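Local coordinates for protein argonaute (Marinitoga piezophila, PDB 5I4A), which cleaves single-stranded DNA as an RNA-guided endonuclease, using short 5'-hydroxyl guide RNAs to bind complementary targets, at residues 352-355 against 356-359; 363-366 against 367-370. All blocks are in the same frame, centred on the assembly; numbering follows the deposited sequence.

How the contacts relate
Both contacts lie in the Mid domain, on the single connection that leads from strand 350-352 to strand 374-379, two strands that both pair in parallel with strand 295-302. Coming from the N terminus, the chain leaves the sheet at Leu352 and at once makes contact 1, a tight turn in 352-359 that brings Thr359 back beside Asn354. Contact 2 follows in series at 363-370, where the short helix 364-367 is capped at its start, after which the chain runs on toward strand 374-379. Neither contact encloses or crosses the other, and their centres are about 18 Å apart. Contact 1 lies nearer the bound nucleic acid, at about 8 Å between nearest atoms, against about 19 Å for contact 2.

Contact 1 of 2, residues 352-355 against 356-359; sequences LYNP and EEFT
The backbone turns tightly between Asn354 and Thr359, and Asn354 N gives Thr359 O a nearly straight hydrogen bond of 2.9 Å. On the same residue, Asn354 O receives weak bonds from Phe358 N and Thr359 N. With CG opposite the backbone N (chi1 -175°), the Asn354 side chain reaches forward over the turn. Asn354 OD1 accepts from Glu357 N at 2.9 Å, the donor standing above the amide plane. It also takes a weak bond from Glu356 N, the reach of an Asx turn. Pro355 suits the step between: it has no N-H to satisfy, and its ring holds phi near the value the turn needs. Phe358 and Thr359 both face Asn354, as in a G1 beta bulge, and Phe358 takes the left-handed conformation that such a bulge places there. Its ring lies back under the turn, so that Pro355 O sits over one face, displaced toward the rim, 3.4 Å from Phe358 CZ; Pro388 and Leu389 of helix 387-392 also touch this ring. Thr359 OG1 rests 3.4 Å from Asn354 CB, while Tyr353 CB packs on Thr359 O and the Tyr353 hydroxyl is hydrogen-bonded to Leu378 O.

Contact 2 of 2, residues 363-366 against 367-370; sequences TEFI and NQIE
Glu364 O is held twice: Gln368 N donates to it at 2.9 Å in a helical i to i+4 bond, and a water donates to it at 3.0 Å. The same water accepts from Asn367 ND2 at 2.6 Å, so the amide of Asn367 reaches the helix carbonyl indirectly. The whole arrangement is a short capped helix of the Mid domain, whose parallel sheet and flanking helices form a Rossmann-like fold. Thr363 is the N-cap. Thr363 OG1 accepts from Ile366 N at 3.0 Å, almost straight at 171°, satisfying an N-H that has no earlier helical carbonyl to use; threonine suits the place because its short side chain holds an acceptor close to the backbone. Thr363 O then opens the helical bonding by accepting from Asn367 N at 2.8 Å.

Gln368 curls back over the same turn. Its CG lies between the backbone N and the carbonyl carbon (chi1 59°), and a further bend brings NE2 to Phe365 O. The hydrogen bond from Gln368 NE2 to Phe365 O is straight but very short at 2.5 Å, so its exact length is doubtful. The amide plane is only 16° from that of the Phe365 ring, which it approaches obliquely.

Beyond the helix Ile369 N bonds to Ile366 O at 3.2 Å, an i to i+3 bond as in a 3-10 turn, while Asn396 ND2 donates to both Ile366 O and Ile369 O and thus ties this turn to the chain before strand 398-403. Phe365 also meets the ring of Phe351, from strand 350-352, and touches Leu341 in a loop, a place where a large flat side chain can bridge the helix to the strand. Across the contact Ile369 CG1 lies over one face of the Phe365 ring, and the branch ends with Ile369 CD1 3.9 Å from Phe365 CE2.

Contact 1 of 2, residues 352-355 against 356-359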
ATOM      1  N   LEU A 352     -21.890 -29.561  -6.302  1.00 25.05           N
ATOM      2  CA  LEU A 352     -20.535 -29.871  -5.881  1.00 27.28           C
ATOM      3  C   LEU A 352     -19.526 -29.188  -6.793  1.00 23.90           C
ATOM      4  O   LEU A 352     -19.809 -28.896  -7.958  1.00 26.70           O
ATOM      5  CB  LEU A 352     -20.291 -31.383  -5.884  1.00 38.66           C
ATOM      6  CG  LEU A 352     -21.064 -32.227  -4.867  1.00 36.70           C
ATOM      7  CD1 LEU A 352     -20.743 -33.700  -5.047  1.00 38.64           C
ATOM      8  CD2 LEU A 352     -20.759 -31.779  -3.445  1.00 29.69           C
ATOM      9  N   TYR A 353     -18.351 -28.908  -6.238  1.00 26.54           N
ATOM     10  CA  TYR A 353     -17.201 -28.520  -7.035  1.00 27.94           C
ATOM     11  C   TYR A 353     -16.027 -29.389  -6.623  1.00 25.97           C
ATOM     12  O   TYR A 353     -15.991 -29.937  -5.519  1.00 25.75           O
ATOM     13  CB  TYR A 353     -16.857 -27.027  -6.888  1.00 20.83           C
ATOM     14  CG  TYR A 353     -16.267 -26.625  -5.553  1.00 27.94           C
ATOM     15  CD1 TYR A 353     -17.083 -26.269  -4.489  1.00 21.82           C
ATOM     16  CD2 TYR A 353     -14.892 -26.577  -5.367  1.00 25.53           C
ATOM     17  CE1 TYR A 353     -16.548 -25.890  -3.273  1.00 15.34           C
ATOM     18  CE2 TYR A 353     -14.349 -26.200  -4.156  1.00 26.14           C
ATOM     19  CZ  TYR A 353     -15.181 -25.858  -3.112  1.00 21.20           C
ATOM     20  OH  TYR A 353     -14.644 -25.479  -1.901  1.00 24.80           O
ATOM     21  N   ASN A 354     -15.080 -29.531  -7.533  1.00 22.42           N
ATOM     22  CA  ASN A 354     -13.890 -30.324  -7.267  1.00 24.11           C
ATOM     23  C   ASN A 354     -12.895 -29.461  -6.502  1.00 24.18           C
ATOM     24  O   ASN A 354     -12.297 -28.551  -7.086  1.00 23.30           O
ATOM     25  CB  ASN A 354     -13.296 -30.840  -8.582  1.00 25.38           C
ATOM     26  CG  ASN A 354     -12.115 -31.769  -8.375  1.00 33.29           C
ATOM     27  OD1 ASN A 354     -11.233 -31.507  -7.559  1.00 35.10           O
ATOM     28  ND2 ASN A 354     -12.088 -32.861  -9.127  1.00 32.92           N
ATOM     29  N   PRO A 355     -12.684 -29.712  -5.206  1.00 24.90           N
ATOM     30  CA  PRO A 355     -11.756 -28.865  -4.439  1.00 37.98           C
ATOM     31  C   PRO A 355     -10.304 -29.080  -4.809  1.00 43.01           C
ATOM     32  O   PRO A 355      -9.466 -28.230  -4.487  1.00 48.08           O
ATOM     33  CB  PRO A 355     -12.026 -29.279  -2.989  1.00 35.58           C
ATOM     34  CG  PRO A 355     -12.430 -30.712  -3.101  1.00 28.62           C
ATOM     35  CD  PRO A 355     -13.190 -30.839  -4.403  1.00 26.47           C
ATOM     36  N   GLU A 356      -9.983 -30.195  -5.465  1.00 44.04           N
ATOM     37  CA  GLU A 356      -8.621 -30.469  -5.902  1.00 41.55           C
ATOM     38  C   GLU A 356      -8.258 -29.623  -7.117  1.00 43.53           C
ATOM     39  O   GLU A 356      -7.194 -28.995  -7.155  1.00 43.20           O
ATOM     40  CB  GLU A 356      -8.485 -31.962  -6.213  1.00 52.15           C
ATOM     41  CG  GLU A 356      -7.097 -32.544  -6.087  1.00 62.79           C
ATOM     42  CD  GLU A 356      -7.077 -34.020  -6.440  1.00 72.25           C
ATOM     43  OE1 GLU A 356      -8.137 -34.672  -6.322  1.00 71.22           O
ATOM     44  OE2 GLU A 356      -6.012 -34.525  -6.849  1.00 76.87           O
ATOM     45  N   GLU A 357      -9.143 -29.585  -8.113  1.00 39.85           N
ATOM     46  CA  GLU A 357      -8.924 -28.830  -9.338  1.00 34.40           C
ATOM     47  C   GLU A 357      -9.591 -27.463  -9.331  1.00 34.93           C
ATOM     48  O   GLU A 357      -9.275 -26.637 -10.196  1.00 39.15           O
ATOM     49  CB  GLU A 357      -9.433 -29.627 -10.544  1.00 44.50           C
ATOM     50  CG  GLU A 357      -8.824 -31.010 -10.669  1.00 57.86           C
ATOM     51  CD  GLU A 357      -7.328 -30.963 -10.893  1.00 70.19           C
ATOM     52  OE1 GLU A 357      -6.898 -30.375 -11.907  1.00 79.49           O
ATOM     53  OE2 GLU A 357      -6.582 -31.504 -10.049  1.00 68.58           O
ATOM     54  N   PHE A 358     -10.500 -27.210  -8.387  1.00 32.42           N
ATOM     55  CA  PHE A 358     -11.294 -25.980  -8.353  1.00 33.37           C
ATOM     56  C   PHE A 358     -12.085 -25.814  -9.649  1.00 35.43           C
ATOM     57  O   PHE A 358     -12.057 -24.767 -10.300  1.00 36.77           O
ATOM     58  CB  PHE A 358     -10.414 -24.762  -8.064  1.00 36.28           C
ATOM     59  CG  PHE A 358      -9.695 -24.849  -6.750  1.00 37.71           C
ATOM     60  CD1 PHE A 358     -10.367 -24.608  -5.564  1.00 45.77           C
ATOM     61  CD2 PHE A 358      -8.354 -25.191  -6.698  1.00 42.13           C
ATOM     62  CE1 PHE A 358      -9.712 -24.699  -4.351  1.00 49.88           C
ATOM     63  CE2 PHE A 358      -7.693 -25.283  -5.487  1.00 47.56           C
ATOM     64  CZ  PHE A 358      -8.373 -25.034  -4.312  1.00 51.21           C
ATOM     65  N   THR A 359     -12.803 -26.873 -10.016  1.00 29.99           N
ATOM     66  CA  THR A 359     -13.580 -26.933 -11.241  1.00 24.36           C
ATOM     67  C   THR A 359     -15.031 -27.264 -10.921  1.00 27.19           C
ATOM     68  O   THR A 359     -15.347 -27.835  -9.875  1.00 24.45           O
ATOM     69  CB  THR A 359     -13.017 -27.984 -12.208  1.00 31.90           C
ATOM     70  OG1 THR A 359     -12.947 -29.253 -11.543  1.00 33.06           O
ATOM     71  CG2 THR A 359     -11.629 -27.585 -12.684  1.00 40.57           C
TER

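Contact 2 of 2, residues 363-366 against 367-370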
ATOM      1  N   THR A 363     -23.482 -27.761 -16.559  1.00 38.95           N
ATOM      2  CA  THR A 363     -24.758 -28.437 -16.728  1.00 37.62           C
ATOM      3  C   THR A 363     -25.712 -27.505 -17.458  1.00 27.45           C
ATOM      4  O   THR A 363     -25.449 -26.309 -17.609  1.00 40.40           O
ATOM      5  CB  THR A 363     -25.369 -28.861 -15.386  1.00 33.03           C
ATOM      6  OG1 THR A 363     -25.856 -27.704 -14.696  1.00 29.69           O
ATOM      7  CG2 THR A 363     -24.334 -29.555 -14.520  1.00 36.51           C
ATOM      8  N   GLU A 364     -26.832 -28.064 -17.915  1.00 34.21           N
ATOM      9  CA  GLU A 364     -27.861 -27.235 -18.534  1.00 36.72           C
ATOM     10  C   GLU A 364     -28.335 -26.158 -17.572  1.00 27.81           C
ATOM     11  O   GLU A 364     -28.398 -24.977 -17.929  1.00 30.07           O
ATOM     12  CB  GLU A 364     -29.034 -28.100 -18.993  1.00 42.46           C
ATOM     13  CG  GLU A 364     -30.172 -27.303 -19.619  1.00 51.57           C
ATOM     14  CD  GLU A 364     -31.343 -28.177 -20.024  1.00 63.42           C
ATOM     15  OE1 GLU A 364     -32.478 -27.660 -20.096  1.00 69.28           O
ATOM     16  OE2 GLU A 364     -31.129 -29.383 -20.267  1.00 72.30           O
ATOM     17  N   PHE A 365     -28.650 -26.548 -16.335  1.00 41.29           N
ATOM     18  CA  PHE A 365     -29.160 -25.596 -15.351  1.00 38.92           C
ATOM     19  C   PHE A 365     -28.156 -24.482 -15.082  1.00 28.50           C
ATOM     20  O   PHE A 365     -28.510 -23.297 -15.083  1.00 28.43           O
ATOM     21  CB  PHE A 365     -29.504 -26.317 -14.049  1.00 36.41           C
ATOM     22  CG  PHE A 365     -29.807 -25.388 -12.911  1.00 38.79           C
ATOM     23  CD1 PHE A 365     -31.060 -24.815 -12.788  1.00 40.83           C
ATOM     24  CD2 PHE A 365     -28.837 -25.073 -11.974  1.00 29.83           C
ATOM     25  CE1 PHE A 365     -31.346 -23.953 -11.747  1.00 37.53           C
ATOM     26  CE2 PHE A 365     -29.116 -24.205 -10.934  1.00 31.93           C
ATOM     27  CZ  PHE A 365     -30.372 -23.649 -10.818  1.00 24.98           C
ATOM     28  N   ILE A 366     -26.900 -24.846 -14.825  1.00 30.38           N
ATOM     29  CA  ILE A 366     -25.878 -23.841 -14.548  1.00 37.62           C
ATOM     30  C   ILE A 366     -25.661 -22.953 -15.765  1.00 33.88           C
ATOM     31  O   ILE A 366     -25.551 -21.726 -15.647  1.00 35.20           O
ATOM     32  CB  ILE A 366     -24.571 -24.524 -14.102  1.00 38.58           C
ATOM     33  CG1 ILE A 366     -24.776 -25.235 -12.762  1.00 40.53           C
ATOM     34  CG2 ILE A 366     -23.435 -23.513 -14.022  1.00 40.73           C
ATOM     35  CD1 ILE A 366     -23.641 -26.164 -12.384  1.00 42.22           C
ATOM     36  N   ASN A 367     -25.614 -23.554 -16.956  1.00 37.54           N
ATOM     37  CA  ASN A 367     -25.334 -22.782 -18.162  1.00 35.60           C
ATOM     38  C   ASN A 367     -26.463 -21.808 -18.481  1.00 33.87           C
ATOM     39  O   ASN A 367     -26.210 -20.700 -18.970  1.00 39.86           O
ATOM     40  CB  ASN A 367     -25.084 -23.726 -19.337  1.00 44.69           C
ATOM     41  CG  ASN A 367     -24.856 -22.990 -20.640  1.00 50.43           C
ATOM     42  OD1 ASN A 367     -23.731 -22.600 -20.957  1.00 46.33           O
ATOM     43  ND2 ASN A 367     -25.924 -22.797 -21.405  1.00 44.24           N
ATOM     44  N   GLN A 368     -27.712 -22.192 -18.212  1.00 38.95           N
ATOM     45  CA  GLN A 368     -28.842 -21.321 -18.515  1.00 38.92           C
ATOM     46  C   GLN A 368     -29.049 -20.229 -17.476  1.00 46.38           C
ATOM     47  O   GLN A 368     -29.937 -19.389 -17.661  1.00 44.99           O
ATOM     48  CB  GLN A 368     -30.136 -22.136 -18.669  1.00 43.86           C
ATOM     49  CG  GLN A 368     -30.551 -22.973 -17.458  1.00 48.18           C
ATOM     50  CD  GLN A 368     -31.261 -22.181 -16.376  1.00 58.67           C
ATOM     51  OE1 GLN A 368     -32.369 -21.688 -16.577  1.00 59.44           O
ATOM     52  NE2 GLN A 368     -30.624 -22.065 -15.215  1.00 53.58           N
ATOM     53  N   ILE A 369     -28.268 -20.219 -16.394  1.00 44.11           N
ATOM     54  CA  ILE A 369     -28.423 -19.182 -15.381  1.00 32.88           C
ATOM     55  C   ILE A 369     -28.088 -17.832 -15.995  1.00 39.13           C
ATOM     56  O   ILE A 369     -27.000 -17.633 -16.549  1.00 36.68           O
ATOM     57  CB  ILE A 369     -27.546 -19.472 -14.161  1.00 29.02           C
ATOM     58  CG1 ILE A 369     -28.186 -20.560 -13.294  1.00 35.02           C
ATOM     59  CG2 ILE A 369     -27.320 -18.196 -13.353  1.00 33.90           C
ATOM     60  CD1 ILE A 369     -27.322 -21.009 -12.135  1.00 35.02           C
ATOM     61  N   GLU A 370     -29.026 -16.903 -15.903  1.00 34.36           N
ATOM     62  CA  GLU A 370     -28.840 -15.539 -16.367  1.00 44.07           C
ATOM     63  C   GLU A 370     -28.944 -14.592 -15.175  1.00 48.20           C
ATOM     64  O   GLU A 370     -29.173 -15.012 -14.038  1.00 45.63           O
ATOM     65  CB  GLU A 370     -29.869 -15.189 -17.444  1.00 52.40           C
ATOM     66  CG  GLU A 370     -30.106 -16.283 -18.475  1.00 66.71           C
ATOM     67  CD  GLU A 370     -29.728 -15.850 -19.875  1.00 75.21           C
ATOM     68  OE1 GLU A 370     -28.907 -14.917 -20.004  1.00 82.37           O
ATOM     69  OE2 GLU A 370     -30.252 -16.435 -20.847  1.00 71.39           O
TER
HETATM   70  O   HOH W   1     -27.951 -24.329 -20.777  1.00 33.39           O